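Local coordinates for thioredoxin family protein (Streptococcus pneumoniae, PDB 2YP6), which is a surface-exposed thioredoxin-fold lipoprotein that probably exchanges thiols and disulfides outside the cell and helps the pneumococcus resist oxidative stress, at residues T106-G111 with I133-D138. Sequence-based numbering, arbitrary orientation.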
loop_
_atom_site.group_PDB
_atom_site.type_symbol
_atom_site.label_atom_id
_atom_site.label_comp_id
_atom_site.label_asym_id
_atom_site.label_seq_id
_atom_site.Cartn_x
_atom_site.Cartn_y
_atom_site.Cartn_z
ATOM N N THR A 106 -2.242 -1.453 -1.197
ATOM C CA THR A 106 -2.237 -1.034 0.197
ATOM C C THR A 106 -2.387 -2.265 1.062
ATOM O O THR A 106 -2.944 -3.254 0.609
ATOM C CB THR A 106 -3.308 0.019 0.526
ATOM O OG1 THR A 106 -4.581 -0.615 0.735
ATOM C CG2 THR A 106 -3.397 1.068 -0.588
ATOM N N VAL A 107 -1.883 -2.175 2.294
ATOM C CA VAL A 107 -1.853 -3.278 3.236
ATOM C C VAL A 107 -2.384 -2.839 4.605
ATOM O O VAL A 107 -1.960 -1.806 5.149
ATOM C CB VAL A 107 -0.415 -3.819 3.416
ATOM C CG1 VAL A 107 -0.431 -5.124 4.254
ATOM C CG2 VAL A 107 0.287 -4.028 2.056
ATOM N N ILE A 108 -3.319 -3.619 5.139
ATOM C CA ILE A 108 -3.768 -3.474 6.523
ATOM C C ILE A 108 -3.491 -4.793 7.242
ATOM O O ILE A 108 -3.188 -5.803 6.620
ATOM C CB ILE A 108 -5.264 -3.112 6.644
ATOM C CG1 ILE A 108 -6.124 -4.236 6.108
ATOM C CG2 ILE A 108 -5.580 -1.828 5.909
ATOM C CD1 ILE A 108 -7.606 -4.164 6.468
ATOM N N ALA A 109 -3.603 -4.769 8.560
ATOM C CA ALA A 109 -3.408 -5.945 9.386
ATOM C C ALA A 109 -4.720 -6.206 10.106
ATOM O O ALA A 109 -4.925 -5.732 11.239
ATOM C CB ALA A 109 -2.297 -5.701 10.371
ATOM N N PRO A 110 -5.640 -6.917 9.438
ATOM C CA PRO A 110 -6.997 -7.024 9.974
ATOM C C PRO A 110 -7.012 -7.679 11.363
ATOM O O PRO A 110 -6.296 -8.648 11.600
ATOM C CB PRO A 110 -7.741 -7.868 8.942
ATOM C CG PRO A 110 -6.730 -8.428 8.046
ATOM C CD PRO A 110 -5.473 -7.634 8.162
ATOM N N GLY A 111 -7.791 -7.098 12.273
ATOM C CA GLY A 111 -7.917 -7.626 13.622
ATOM C C GLY A 111 -6.718 -7.407 14.521
ATOM O O GLY A 111 -6.753 -7.737 15.711
ATOM N N ILE A 133 -9.122 0.791 -4.861
ATOM C CA ILE A 133 -7.825 0.710 -4.199
ATOM C C ILE A 133 -7.671 -0.705 -3.667
ATOM O O ILE A 133 -8.477 -1.119 -2.853
ATOM C CB ILE A 133 -7.743 1.675 -2.993
ATOM C CG1 ILE A 133 -7.799 3.120 -3.468
ATOM C CG2 ILE A 133 -6.457 1.436 -2.184
ATOM C CD1 ILE A 133 -6.734 3.472 -4.472
ATOM N N PRO A 134 -6.657 -1.456 -4.132
ATOM C CA PRO A 134 -6.422 -2.774 -3.533
ATOM C C PRO A 134 -6.089 -2.707 -2.065
ATOM O O PRO A 134 -5.242 -1.909 -1.622
ATOM C CB PRO A 134 -5.215 -3.305 -4.313
ATOM C CG PRO A 134 -5.246 -2.576 -5.595
ATOM C CD PRO A 134 -5.756 -1.219 -5.280
ATOM N N VAL A 135 -6.740 -3.568 -1.298
ATOM C CA VAL A 135 -6.397 -3.689 0.104
ATOM C C VAL A 135 -6.022 -5.126 0.376
ATOM O O VAL A 135 -6.827 -6.034 0.167
ATOM C CB VAL A 135 -7.563 -3.301 1.033
ATOM C CG1 VAL A 135 -7.151 -3.471 2.496
ATOM C CG2 VAL A 135 -8.032 -1.877 0.763
ATOM N N LEU A 136 -4.792 -5.317 0.829
ATOM C CA LEU A 136 -4.279 -6.640 1.119
ATOM C C LEU A 136 -4.311 -6.876 2.627
ATOM O O LEU A 136 -4.030 -5.971 3.414
ATOM C CB LEU A 136 -2.855 -6.764 0.611
ATOM C CG LEU A 136 -2.649 -6.463 -0.882
ATOM C CD1 LEU A 136 -1.231 -6.830 -1.242
ATOM C CD2 LEU A 136 -3.661 -7.178 -1.772
ATOM N N TYR A 137 -4.626 -8.109 3.003
ATOM C CA TYR A 137 -4.831 -8.476 4.400
ATOM C C TYR A 137 -3.603 -9.162 4.954
ATOM O O TYR A 137 -3.373 -10.338 4.698
ATOM C CB TYR A 137 -5.985 -9.446 4.499
ATOM C CG TYR A 137 -7.368 -8.851 4.334
ATOM C CD1 TYR A 137 -7.565 -7.482 4.269
ATOM C CD2 TYR A 137 -8.477 -9.672 4.286
ATOM C CE1 TYR A 137 -8.854 -6.941 4.131
ATOM C CE2 TYR A 137 -9.760 -9.149 4.166
ATOM C CZ TYR A 137 -9.942 -7.785 4.094
ATOM O OH TYR A 137 -11.220 -7.276 3.959
ATOM N N ASP A 138 -2.850 -8.439 5.767
ATOM C CA ASP A 138 -1.685 -8.989 6.447
ATOM C C ASP A 138 -2.147 -9.677 7.742
ATOM O O ASP A 138 -1.924 -9.185 8.838
ATOM C CB ASP A 138 -0.697 -7.876 6.757
ATOM C CG ASP A 138 0.681 -8.398 7.079
ATOM O OD1 ASP A 138 1.013 -9.499 6.600
ATOM O OD2 ASP A 138 1.425 -7.701 7.792
#
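I108 and Y137 lie side by side, pointing the same way, on the helix-facing side of two parallel strands of the thioredoxin fold, 102-108 and 135-137, joined as a beta-alpha-beta unit through helix 120-127. Their beta-branched and aromatic bulk suits extended backbone and fills the layer between sheet and helix. The isoleucine takes the cramped rotamer with CG1 between backbone N and carbonyl carbon (chi1 64°), which drops its chain into the notch between V135 and Y137: I108 CG1 meets V135 CG1 at 3.8 Å, while I108 CD1 reaches Y137 CE1 at the same distance. F121 of the helix closes over I108 and V135. Where strand 102-108 ends, P110 turns its ring back against the base of the tyrosine, with CG 3.8 Å from Y137 CB; lacking an N-H, proline suits a place where the strand pairing has stopped. On the opposite face V107 packs its CG1 along the CB of D138, just past the end of strand 135-137; OD1 and OD2 of D138 are hydrogen-bonded to T143 OG1 and F144 N. Backbone hydrogen bonds run from L136 N to T106 O, I108 N to L136 O (3.0 Å, 164° at the hydrogen) and D138 N to I108 O. At the far end the CG2 methyls of T106 and I133 press tightly together at 3.5 Å, and threonine adds a polar grip: P134 O accepts from both T106 N, at 3.1 Å, and T106 OG1, at 2.8 Å.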